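Long-range contacts in catalase (Bacillus pumilus, PDB 4QOL), which catalyses the breakdown of hydrogen peroxide to water and oxygen at a heme, and also shows peroxidase-like reactivity toward phenolic substrates: residues Gly62-Phe67 against Asp90-Phe95; Ala115-Thr120 against Pro356-Tyr361; Tyr256-Leu261 against Arg297-Arg302. One frame throughout, in Å; residues are numbered along the deposited sequence.

All three contacts reach one curled antiparallel sheet of the catalase beta-barrel; contact 2 brings a loop, 356-361, onto its strand 113-120. Contact 1 is in the middle: its centre is about 9 Å from that of contact 2 and about 8 Å from that of contact 3. Strand 88-96 joins it to contact 2, where F92 O and K117 N form a probable hydrogen bond of 2.8 Å and D90 OD2 lies 2.7 Å from Y361 OH. On its other flank, Y64 N meets R302 O of contact 3 at 2.8 Å. Contacts 2 and 3 are about 16 Å apart, centre to centre, and touch through V116 and M298. R94 of contact 1 hydrogen-bonds a heme propionate, and A115 of contact 2 touches the heme.

Contact 1 of 3, residues Gly62-Phe67 against Asp90-Phe95; sequences GAYGVF and DVFVRF. With HEM (protoporphyrin IX containing Fe), chain E.
A63 and V93 exchange a pair of backbone hydrogen bonds: A63 N donates to V93 O at 2.9 Å, and V93 N donates back to A63 O. G65 and V91 repeat the exchange, although each N-H now comes from above the plane of its acceptor carbonyl, G65 N to V91 O at 3.0 Å. Near the end of the strand R94, a heme-pocket residue, runs straight out, CG anti to the backbone N (chi1 -174°), and its NH1 bonds HEM O1D at 3.0 Å, at the edge of the guanidinium. H57 O takes a second bond from NH1, so the cation is fixed where it probably offsets the propionate charge.

Beyond these bonds, F92 turns its edge to the face of Y64, CD1 lying over the ring centre, with the centroids 4.7 Å apart and the planes at 56°. G62 leaves room for F92, whose CZ comes to 3.9 Å from G62 CA; a CB there would clash. V91 CG2 packs on G65 C at 3.5 Å. In the catalase beta-barrel this antiparallel pair has strand 113-120 beside 90-95 through V116, F118 and Y119, strand 293-302 beside 62-67, and helix 242-253 against A63 and F95.

Contact 2 of 3, residues Ala115-Thr120 against Pro356-Tyr361; sequences AVKFYT and PVNCPY
K117 reaches toward N358 with an ammonium group that several partners hold: NZ donates to water 1 at 2.7 Å, forms a salt bridge with D126 and bonds A315 O. Water 1 also lies 2.9 Å from N358 O. The lysine's extended first two torsions carry CD to 3.6 Å from V357 O, and the bends that follow (chi3 -60°, chi4 -56°) turn NZ to water 1 and D126. N358 is gripped independently, its OD1 accepting from A315 N and its ND2 donating to Y352 O and Q313 O, so this short 3-10 turn is tied to Y352 and the loop of Q313 and A315 as well as to the strand.

V357 O has a stronger partner in Y119, whose OH donates to it at 2.6 Å, in the carbonyl plane and on a lone pair. The Y119 hydroxyl also touches V357 CG2, while C359 O stands at the edge of the ring, 3.4 Å from CE1. Y361 closes the other end. Its ring lies face-on to Y119 CB, which sits over the ring centre at 3.5 Å in a CH-pi contact. The two tyrosine rings are nearly parallel, 13° apart, but slid so far that they hardly overlap. Water 2 bridges the backbones there, donating to T120 O at 2.7 Å and accepting from Y361 N.

The loop after helix 331-348 is thus laid on the barrel sheet beside the heme, the N358 side chain about 8 Å from it, and meets a second subunit, P356 on its T375 and P360 on its N12. Y119 centres a weakly closed inverse gamma turn near the strand's end. Strand 115-120 lies between 88-96 and 123-130 in the sheet; V357 and Y119 both rest on F92, and N124 packs against K117, Y119 and P360.

Contact 3 of 3, residues Tyr256-Leu261 against Arg297-Arg302; sequences YPAWDL and RMTLNR
N301 lies over one face of the Y256 ring, its CB above the centre at 3.7 Å in a CH-pi contact, while the side-chain amide is turned 77° from the ring plane. The R297 guanidinium lies with one face over A258, NE coming to 3.6 Å from A258 CB, and offers its edge to D260. There NH1 donates to D260 OD1 at 2.9 Å in a salt bridge; it meets the syn side of the oxygen, tilted well out of the carboxylate plane, and the two flat groups are 51° apart. R297 gets across because its chain is extended from CG to NE, with CG anti to the backbone N (chi1 -178°). Were D260 an alanine, the R297 guanidinium would probably lose this charge partner and be freer to swing off A258.

On the opposite, inward-packed face of the sheet, W259 approaches L300 CD1 with CZ3 at 3.7 Å and M298 CE with CE3, both obliquely, and its NE1 is bonded to M194 O. Backbone bonds hold the strands together as an antiparallel pair of the catalase beta-barrel: W259 N donates to M298 O at 2.9 Å, M298 N to W259 O at 2.8 Å, and L300 N to P257 O, the last two almost straight. L300 O is buried without a polar partner, and Y256 CB sits 3.2 Å from it.

Next to this end N301 and R302 both face Y64, a classic beta bulge in strand 293-302, and R302 makes a cation-pi contact with Y64. Strand 60-69 flanks 293-302 on that side and strand 211-220 flanks 258-267 on the other. W218 of 211-220 packs on W259, L261 and M298, while V91, V93 and F95 of strand 88-96 pack on M298 and L300.

Contact 1 of 3, residues Gly62-Phe67 against Asp90-Phe95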
loop_
_atom_site.group_PDB
_atom_site.type_symbol
_atom_site.label_atom_id
_atom_site.label_comp_id
_atom_site.label_asym_id
_atom_site.label_seq_id
_atom_site.Cartn_x
_atom_site.Cartn_y
_atom_site.Cartn_z
ATOM N N GLY A 62 -14.109 -20.229 -7.307
ATOM C CA GLY A 62 -13.194 -21.267 -6.826
ATOM C C GLY A 62 -13.885 -22.453 -6.157
ATOM O O GLY A 62 -14.960 -22.329 -5.594
ATOM N N ALA A 63 -13.187 -23.565 -6.095
ATOM C CA ALA A 63 -13.652 -24.742 -5.357
ATOM C C ALA A 63 -12.474 -25.618 -4.978
ATOM O O ALA A 63 -11.462 -25.610 -5.659
ATOM C CB ALA A 63 -14.636 -25.523 -6.192
ATOM N N TYR A 64 -12.640 -26.376 -3.907
ATOM C CA TYR A 64 -11.604 -27.397 -3.534
ATOM C C TYR A 64 -11.986 -28.783 -3.996
ATOM O O TYR A 64 -13.144 -29.083 -4.253
ATOM C CB TYR A 64 -11.493 -27.425 -2.011
ATOM C CG TYR A 64 -10.994 -26.162 -1.408
ATOM C CD1 TYR A 64 -11.886 -25.184 -1.026
ATOM C CD2 TYR A 64 -9.657 -25.986 -1.106
ATOM C CE1 TYR A 64 -11.438 -24.002 -0.414
ATOM C CE2 TYR A 64 -9.191 -24.836 -0.476
ATOM C CZ TYR A 64 -10.116 -23.826 -0.170
ATOM O OH TYR A 64 -9.647 -22.676 0.481
ATOM N N GLY A 65 -10.972 -29.641 -4.091
ATOM C CA GLY A 65 -11.218 -30.988 -4.440
ATOM C C GLY A 65 -10.019 -31.874 -4.239
ATOM O O GLY A 65 -9.143 -31.594 -3.432
ATOM N N VAL A 66 -10.033 -32.982 -4.942
ATOM C CA VAL A 66 -8.983 -34.007 -4.849
ATOM C C VAL A 66 -8.574 -34.476 -6.238
ATOM O O VAL A 66 -9.402 -34.625 -7.118
ATOM C CB VAL A 66 -9.438 -35.228 -3.990
ATOM C CG1 VAL A 66 -8.376 -36.295 -3.950
ATOM C CG2 VAL A 66 -9.746 -34.776 -2.571
ATOM N N PHE A 67 -7.278 -34.635 -6.434
ATOM C CA PHE A 67 -6.739 -35.309 -7.577
ATOM C C PHE A 67 -6.202 -36.705 -7.229
ATOM O O PHE A 67 -5.489 -36.850 -6.283
ATOM C CB PHE A 67 -5.581 -34.497 -8.190
ATOM C CG PHE A 67 -4.968 -35.188 -9.379
ATOM C CD1 PHE A 67 -5.565 -35.085 -10.623
ATOM C CD2 PHE A 67 -3.783 -35.892 -9.263
ATOM C CE1 PHE A 67 -5.041 -35.705 -11.725
ATOM C CE2 PHE A 67 -3.243 -36.515 -10.379
ATOM C CZ PHE A 67 -3.887 -36.446 -11.594
ATOM N N ASP A 90 -4.767 -33.072 -2.429
ATOM C CA ASP A 90 -5.745 -32.028 -2.364
ATOM C C ASP A 90 -5.479 -30.932 -3.436
ATOM O O ASP A 90 -4.321 -30.603 -3.690
ATOM C CB ASP A 90 -5.772 -31.383 -0.943
ATOM C CG ASP A 90 -6.429 -32.254 0.089
ATOM O OD1 ASP A 90 -7.042 -33.291 -0.263
ATOM O OD2 ASP A 90 -6.365 -31.892 1.280
ATOM N N VAL A 91 -6.570 -30.287 -3.938
ATOM C CA VAL A 91 -6.437 -29.171 -4.875
ATOM C C VAL A 91 -7.361 -28.026 -4.467
ATOM O O VAL A 91 -8.349 -28.218 -3.779
ATOM C CB VAL A 91 -6.734 -29.514 -6.366
ATOM C CG1 VAL A 91 -5.744 -30.544 -6.908
ATOM C CG2 VAL A 91 -8.153 -30.040 -6.593
ATOM N N PHE A 92 -6.951 -26.840 -4.868
ATOM C CA PHE A 92 -7.820 -25.697 -5.040
ATOM C C PHE A 92 -7.793 -25.240 -6.466
ATOM O O PHE A 92 -6.709 -25.116 -7.037
ATOM C CB PHE A 92 -7.419 -24.523 -4.095
ATOM C CG PHE A 92 -8.330 -23.332 -4.223
ATOM C CD1 PHE A 92 -9.601 -23.376 -3.701
ATOM C CD2 PHE A 92 -7.903 -22.207 -4.887
ATOM C CE1 PHE A 92 -10.490 -22.284 -3.887
ATOM C CE2 PHE A 92 -8.772 -21.124 -5.052
ATOM C CZ PHE A 92 -10.022 -21.145 -4.526
ATOM N N VAL A 93 -8.971 -24.852 -7.000
ATOM C CA VAL A 93 -9.126 -24.518 -8.422
ATOM C C VAL A 93 -9.893 -23.238 -8.548
ATOM O O VAL A 93 -10.895 -23.057 -7.874
ATOM C CB VAL A 93 -9.886 -25.648 -9.223
ATOM C CG1 VAL A 93 -10.178 -25.182 -10.646
ATOM C CG2 VAL A 93 -9.085 -26.966 -9.139
ATOM N N ARG A 94 -9.381 -22.322 -9.352
ATOM C CA ARG A 94 -10.156 -21.124 -9.709
ATOM C C ARG A 94 -10.382 -21.075 -11.243
ATOM O O ARG A 94 -9.440 -21.247 -12.019
ATOM C CB ARG A 94 -9.478 -19.840 -9.260
ATOM C CG ARG A 94 -10.312 -18.584 -9.483
ATOM C CD ARG A 94 -9.696 -17.373 -8.749
ATOM N NE ARG A 94 -10.408 -16.113 -9.002
ATOM C CZ ARG A 94 -10.286 -15.361 -10.095
ATOM N NH1 ARG A 94 -9.563 -15.715 -11.102
ATOM N NH2 ARG A 94 -10.956 -14.206 -10.159
ATOM N N PHE A 95 -11.644 -20.860 -11.617
ATOM C CA PHE A 95 -12.082 -20.670 -13.021
ATOM C C PHE A 95 -12.350 -19.241 -13.194
ATOM O O PHE A 95 -12.765 -18.561 -12.205
ATOM C CB PHE A 95 -13.334 -21.498 -13.323
ATOM C CG PHE A 95 -13.137 -23.004 -13.149
ATOM C CD1 PHE A 95 -12.383 -23.764 -14.018
ATOM C CD2 PHE A 95 -13.753 -23.648 -12.074
ATOM C CE1 PHE A 95 -12.282 -25.142 -13.851
ATOM C CE2 PHE A 95 -13.644 -25.021 -11.897
ATOM C CZ PHE A 95 -12.906 -25.758 -12.761
HETATM C CHA HEM E . -4.040 -14.449 -14.189
HETATM C CHB HEM E . -0.196 -12.509 -16.424
HETATM C CHC HEM E . -0.740 -15.850 -20.077
HETATM C CHD HEM E . -4.078 -18.087 -17.368
HETATM C C1A HEM E . -2.976 -13.619 -14.507
HETATM C C2A HEM E . -2.553 -12.481 -13.748
HETATM C C3A HEM E . -1.473 -11.942 -14.376
HETATM C C4A HEM E . -1.224 -12.738 -15.509
HETATM C CMA HEM E . -0.565 -10.804 -14.010
HETATM C CAA HEM E . -3.186 -12.037 -12.468
HETATM C CBA HEM E . -2.795 -13.096 -11.416
HETATM C CGA HEM E . -3.198 -12.697 -10.046
HETATM O O1A HEM E . -3.169 -13.567 -9.152
HETATM O O2A HEM E . -3.454 -11.504 -9.762
HETATM C C1B HEM E . -0.069 -13.275 -17.617
HETATM C C2B HEM E . 0.946 -13.000 -18.587
HETATM C C3B HEM E . 0.803 -13.897 -19.613
HETATM C C4B HEM E . -0.301 -14.797 -19.247
HETATM C CMB HEM E . 1.976 -11.907 -18.460
HETATM C CAB HEM E . 1.605 -14.064 -20.826
HETATM C CBB HEM E . 2.800 -13.472 -20.903
HETATM C C1C HEM E . -1.704 -16.760 -19.641
HETATM C C2C HEM E . -1.886 -18.003 -20.203
HETATM C C3C HEM E . -2.842 -18.620 -19.456
HETATM C C4C HEM E . -3.199 -17.784 -18.372
HETATM C CMC HEM E . -1.206 -18.477 -21.470
HETATM C CAC HEM E . -3.272 -19.969 -19.609
HETATM C CBC HEM E . -2.419 -20.821 -20.151
HETATM C C1D HEM E . -4.306 -17.226 -16.284
HETATM C C2D HEM E . -5.314 -17.534 -15.270
HETATM C C3D HEM E . -5.345 -16.526 -14.392
HETATM C C4D HEM E . -4.328 -15.597 -14.873
HETATM C CMD HEM E . -6.148 -18.780 -15.301
HETATM C CAD HEM E . -6.205 -16.390 -13.161
HETATM C CBD HEM E . -5.515 -17.225 -12.059
HETATM C CGD HEM E . -6.423 -17.088 -10.872
HETATM O O1D HEM E . -7.397 -17.831 -10.827
HETATM O O2D HEM E . -6.200 -16.250 -9.957
HETATM N NA HEM E . -2.120 -13.796 -15.597
HETATM N NB HEM E . -0.758 -14.339 -18.069
HETATM N NC HEM E . -2.446 -16.655 -18.486
HETATM N ND HEM E . -3.728 -16.059 -16.020
HETATM FE FE HEM E . -2.303 -15.237 -17.009
#

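Contact 2 of 3, residues Ala115-Thr120 against Pro356-Tyr361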
loop_
_atom_site.group_PDB
_atom_site.type_symbol
_atom_site.label_atom_id
_atom_site.label_comp_id
_atom_site.label_asym_id
_atom_site.label_seq_id
_atom_site.Cartn_x
_atom_site.Cartn_y
_atom_site.Cartn_z
ATOM N N ALA A 115 -7.240 -22.760 -13.366
ATOM C CA ALA A 115 -6.023 -22.703 -12.515
ATOM C C ALA A 115 -6.117 -23.708 -11.383
ATOM O O ALA A 115 -7.062 -23.659 -10.615
ATOM C CB ALA A 115 -5.850 -21.291 -11.935
ATOM N N VAL A 116 -5.181 -24.650 -11.315
ATOM C CA VAL A 116 -5.192 -25.691 -10.339
ATOM C C VAL A 116 -3.947 -25.663 -9.451
ATOM O O VAL A 116 -2.811 -25.676 -9.948
ATOM C CB VAL A 116 -5.255 -27.075 -11.045
ATOM C CG1 VAL A 116 -5.337 -28.209 -10.005
ATOM C CG2 VAL A 116 -6.446 -27.124 -12.015
ATOM N N LYS A 117 -4.186 -25.610 -8.150
ATOM C CA LYS A 117 -3.115 -25.626 -7.146
ATOM C C LYS A 117 -3.174 -27.018 -6.477
ATOM O O LYS A 117 -4.195 -27.350 -5.883
ATOM C CB LYS A 117 -3.368 -24.519 -6.117
ATOM C CG LYS A 117 -2.424 -24.453 -4.919
ATOM C CD LYS A 117 -2.720 -23.302 -3.948
ATOM C CE LYS A 117 -2.621 -21.937 -4.584
ATOM N NZ LYS A 117 -1.316 -21.604 -5.248
ATOM N N PHE A 118 -2.123 -27.804 -6.684
ATOM C CA PHE A 118 -1.946 -29.105 -6.062
ATOM C C PHE A 118 -1.079 -28.940 -4.785
ATOM O O PHE A 118 0.079 -28.490 -4.845
ATOM C CB PHE A 118 -1.206 -30.028 -7.007
ATOM C CG PHE A 118 -1.872 -30.303 -8.329
ATOM C CD1 PHE A 118 -1.680 -29.519 -9.412
ATOM C CD2 PHE A 118 -2.604 -31.486 -8.499
ATOM C CE1 PHE A 118 -2.183 -29.835 -10.648
ATOM C CE2 PHE A 118 -3.199 -31.762 -9.732
ATOM C CZ PHE A 118 -2.979 -30.955 -10.815
ATOM N N TYR A 119 -1.623 -29.350 -3.637
ATOM C CA TYR A 119 -0.941 -29.234 -2.354
ATOM C C TYR A 119 -0.056 -30.461 -2.080
ATOM O O TYR A 119 -0.404 -31.348 -1.300
ATOM C CB TYR A 119 -1.934 -28.989 -1.252
ATOM C CG TYR A 119 -2.749 -27.718 -1.353
ATOM C CD1 TYR A 119 -2.255 -26.490 -0.857
ATOM C CD2 TYR A 119 -4.028 -27.760 -1.834
ATOM C CE1 TYR A 119 -3.028 -25.328 -0.927
ATOM C CE2 TYR A 119 -4.793 -26.616 -1.880
ATOM C CZ TYR A 119 -4.290 -25.421 -1.416
ATOM O OH TYR A 119 -5.121 -24.279 -1.433
ATOM N N THR A 120 1.089 -30.528 -2.758
ATOM C CA THR A 120 1.866 -31.780 -2.765
ATOM C C THR A 120 2.770 -31.886 -1.536
ATOM O O THR A 120 3.057 -30.886 -0.867
ATOM C CB THR A 120 2.722 -32.023 -4.062
ATOM O OG1 THR A 120 4.056 -31.534 -3.934
ATOM C CG2 THR A 120 2.033 -31.367 -5.302
ATOM N N PRO A 356 -4.054 -18.378 4.058
ATOM C CA PRO A 356 -4.301 -19.843 4.154
ATOM C C PRO A 356 -4.457 -20.616 2.853
ATOM O O PRO A 356 -3.782 -21.643 2.689
ATOM C CB PRO A 356 -5.526 -19.944 5.050
ATOM C CG PRO A 356 -5.445 -18.774 5.959
ATOM C CD PRO A 356 -4.792 -17.635 5.132
ATOM N N VAL A 357 -5.284 -20.133 1.887
ATOM C CA VAL A 357 -5.411 -20.855 0.657
ATOM C C VAL A 357 -4.123 -21.009 -0.117
ATOM O O VAL A 357 -3.927 -21.987 -0.868
ATOM C CB VAL A 357 -6.525 -20.220 -0.218
ATOM C CG1 VAL A 357 -6.125 -18.825 -0.714
ATOM C CG2 VAL A 357 -6.875 -21.137 -1.375
ATOM N N ASN A 358 -3.169 -20.101 0.091
ATOM C CA ASN A 358 -1.895 -20.157 -0.615
ATOM C C ASN A 358 -0.778 -20.923 0.097
ATOM O O ASN A 358 0.250 -21.195 -0.491
ATOM C CB ASN A 358 -1.414 -18.748 -0.874
ATOM C CG ASN A 358 -2.408 -17.951 -1.721
ATOM O OD1 ASN A 358 -3.032 -18.488 -2.617
ATOM N ND2 ASN A 358 -2.509 -16.642 -1.458
ATOM N N CYS A 359 -1.041 -21.267 1.344
ATOM C CA CYS A 359 -0.052 -22.002 2.173
ATOM C C CYS A 359 0.193 -23.381 1.612
ATOM O O CYS A 359 -0.772 -24.102 1.288
ATOM C CB CYS A 359 -0.524 -22.122 3.576
ATOM S SG CYS A 359 -0.480 -20.563 4.505
ATOM N N PRO A 360 1.466 -23.818 1.560
ATOM C CA PRO A 360 1.731 -25.233 1.296
ATOM C C PRO A 360 1.331 -26.164 2.435
ATOM O O PRO A 360 1.192 -25.731 3.558
ATOM C CB PRO A 360 3.258 -25.293 1.101
ATOM C CG PRO A 360 3.740 -23.875 1.092
ATOM C CD PRO A 360 2.681 -23.035 1.697
ATOM N N TYR A 361 1.136 -27.420 2.087
ATOM C CA TYR A 361 1.069 -28.497 3.090
ATOM C C TYR A 361 2.477 -28.899 3.550
ATOM O O TYR A 361 2.640 -29.258 4.701
ATOM C CB TYR A 361 0.324 -29.736 2.542
ATOM C CG TYR A 361 -1.194 -29.652 2.393
ATOM C CD1 TYR A 361 -1.893 -28.427 2.412
ATOM C CD2 TYR A 361 -1.933 -30.788 2.119
ATOM C CE1 TYR A 361 -3.246 -28.370 2.241
ATOM C CE2 TYR A 361 -3.297 -30.716 1.914
ATOM C CZ TYR A 361 -3.943 -29.522 1.964
ATOM O OH TYR A 361 -5.312 -29.472 1.795
HETATM O O HOH W 1 0.570 -21.692 -3.280
HETATM O O HOH W 2 2.368 -28.349 -0.333
#

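Contact 3 of 3, residues Tyr256-Leu261 against Arg297-Arg302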
loop_
_atom_site.group_PDB
_atom_site.type_symbol
_atom_site.label_atom_id
_atom_site.label_comp_id
_atom_site.label_asym_id
_atom_site.label_seq_id
_atom_site.Cartn_x
_atom_site.Cartn_y
_atom_site.Cartn_z
ATOM N N TYR A 256 -20.707 -33.482 -8.076
ATOM C CA TYR A 256 -19.321 -32.948 -8.181
ATOM C C TYR A 256 -18.773 -33.034 -9.599
ATOM O O TYR A 256 -18.787 -34.087 -10.208
ATOM C CB TYR A 256 -18.422 -33.706 -7.245
ATOM C CG TYR A 256 -18.893 -33.709 -5.819
ATOM C CD1 TYR A 256 -19.449 -32.557 -5.233
ATOM C CD2 TYR A 256 -18.850 -34.882 -5.056
ATOM C CE1 TYR A 256 -19.880 -32.560 -3.921
ATOM C CE2 TYR A 256 -19.285 -34.878 -3.747
ATOM C CZ TYR A 256 -19.790 -33.737 -3.186
ATOM O OH TYR A 256 -20.215 -33.721 -1.891
ATOM N N PRO A 257 -18.324 -31.902 -10.178
ATOM C CA PRO A 257 -17.752 -31.971 -11.535
ATOM C C PRO A 257 -16.348 -32.517 -11.473
ATOM O O PRO A 257 -15.657 -32.339 -10.449
ATOM C CB PRO A 257 -17.734 -30.495 -11.990
ATOM C CG PRO A 257 -17.630 -29.720 -10.716
ATOM C CD PRO A 257 -18.349 -30.513 -9.647
ATOM N N ALA A 258 -15.945 -33.182 -12.548
ATOM C CA ALA A 258 -14.646 -33.796 -12.578
ATOM C C ALA A 258 -14.018 -33.606 -13.932
ATOM O O ALA A 258 -14.708 -33.410 -14.932
ATOM C CB ALA A 258 -14.742 -35.282 -12.214
ATOM N N TRP A 259 -12.709 -33.800 -13.969
ATOM C CA TRP A 259 -11.923 -33.775 -15.196
ATOM C C TRP A 259 -10.902 -34.848 -15.104
ATOM O O TRP A 259 -10.189 -35.015 -14.077
ATOM C CB TRP A 259 -11.185 -32.452 -15.385
ATOM C CG TRP A 259 -12.073 -31.290 -15.692
ATOM C CD1 TRP A 259 -12.254 -30.698 -16.896
ATOM C CD2 TRP A 259 -12.894 -30.566 -14.753
ATOM N NE1 TRP A 259 -13.167 -29.663 -16.785
ATOM C CE2 TRP A 259 -13.570 -29.571 -15.476
ATOM C CE3 TRP A 259 -13.091 -30.657 -13.374
ATOM C CZ2 TRP A 259 -14.398 -28.648 -14.877
ATOM C CZ3 TRP A 259 -13.952 -29.759 -12.763
ATOM C CH2 TRP A 259 -14.624 -28.775 -13.539
ATOM N N ASP A 260 -10.744 -35.552 -16.220
ATOM C CA ASP A 260 -9.623 -36.441 -16.364
ATOM C C ASP A 260 -8.448 -35.709 -16.902
ATOM O O ASP A 260 -8.550 -34.938 -17.860
ATOM C CB ASP A 260 -9.994 -37.643 -17.279
ATOM C CG ASP A 260 -11.002 -38.584 -16.629
ATOM O OD1 ASP A 260 -10.987 -38.769 -15.389
ATOM O OD2 ASP A 260 -11.820 -39.168 -17.363
ATOM N N LEU A 261 -7.299 -35.974 -16.294
ATOM C CA LEU A 261 -6.012 -35.420 -16.759
ATOM C C LEU A 261 -5.314 -36.385 -17.733
ATOM O O LEU A 261 -5.101 -37.512 -17.395
ATOM C CB LEU A 261 -5.059 -35.216 -15.555
ATOM C CG LEU A 261 -3.781 -34.472 -15.900
ATOM C CD1 LEU A 261 -4.041 -33.062 -16.442
ATOM C CD2 LEU A 261 -2.909 -34.407 -14.655
ATOM N N ARG A 297 -7.566 -38.344 -12.237
ATOM C CA ARG A 297 -8.826 -37.629 -12.235
ATOM C C ARG A 297 -8.935 -36.668 -11.063
ATOM O O ARG A 297 -8.540 -36.979 -9.940
ATOM C CB ARG A 297 -10.034 -38.600 -12.142
ATOM C CG ARG A 297 -11.413 -37.928 -12.176
ATOM C CD ARG A 297 -12.427 -39.061 -12.075
ATOM N NE ARG A 297 -13.825 -38.783 -12.353
ATOM C CZ ARG A 297 -14.448 -38.877 -13.529
ATOM N NH1 ARG A 297 -13.802 -39.098 -14.665
ATOM N NH2 ARG A 297 -15.750 -38.631 -13.568
ATOM N N MET A 298 -9.407 -35.468 -11.386
ATOM C CA MET A 298 -9.649 -34.414 -10.390
ATOM C C MET A 298 -11.167 -34.196 -10.200
ATOM O O MET A 298 -11.922 -34.006 -11.162
ATOM C CB MET A 298 -9.020 -33.084 -10.841
ATOM C CG MET A 298 -9.356 -31.917 -9.904
ATOM S SD MET A 298 -8.434 -30.430 -10.387
ATOM C CE MET A 298 -9.318 -29.900 -11.852
ATOM N N THR A 299 -11.601 -34.242 -8.957
ATOM C CA THR A 299 -12.992 -34.055 -8.593
ATOM C C THR A 299 -13.060 -32.856 -7.679
ATOM O O THR A 299 -12.349 -32.794 -6.664
ATOM C CB THR A 299 -13.551 -35.289 -7.864
ATOM O OG1 THR A 299 -13.342 -36.417 -8.717
ATOM C CG2 THR A 299 -14.988 -35.150 -7.556
ATOM N N LEU A 300 -13.939 -31.931 -8.008
ATOM C CA LEU A 300 -14.178 -30.778 -7.138
ATOM C C LEU A 300 -15.420 -30.979 -6.281
ATOM O O LEU A 300 -16.535 -31.135 -6.828
ATOM C CB LEU A 300 -14.321 -29.513 -7.984
ATOM C CG LEU A 300 -13.105 -29.223 -8.878
ATOM C CD1 LEU A 300 -13.328 -27.906 -9.594
ATOM C CD2 LEU A 300 -11.808 -29.226 -8.078
ATOM N N ASN A 301 -15.223 -30.952 -4.959
ATOM C CA ASN A 301 -16.265 -31.432 -4.040
ATOM C C ASN A 301 -16.565 -30.517 -2.831
ATOM O O ASN A 301 -17.315 -30.898 -1.945
ATOM C CB ASN A 301 -15.930 -32.835 -3.564
ATOM C CG ASN A 301 -14.640 -32.902 -2.760
ATOM O OD1 ASN A 301 -14.072 -31.889 -2.391
ATOM N ND2 ASN A 301 -14.171 -34.113 -2.499
ATOM N N ARG A 302 -15.989 -29.322 -2.794
ATOM C CA ARG A 302 -16.194 -28.428 -1.657
ATOM C C ARG A 302 -16.142 -26.945 -2.080
ATOM O O ARG A 302 -15.144 -26.486 -2.624
ATOM C CB ARG A 302 -15.156 -28.750 -0.585
ATOM C CG ARG A 302 -15.338 -27.962 0.687
ATOM C CD ARG A 302 -14.499 -28.488 1.858
ATOM N NE ARG A 302 -13.090 -28.717 1.509
ATOM C CZ ARG A 302 -12.064 -27.908 1.766
ATOM N NH1 ARG A 302 -12.197 -26.759 2.374
ATOM N NH2 ARG A 302 -10.845 -28.279 1.372
#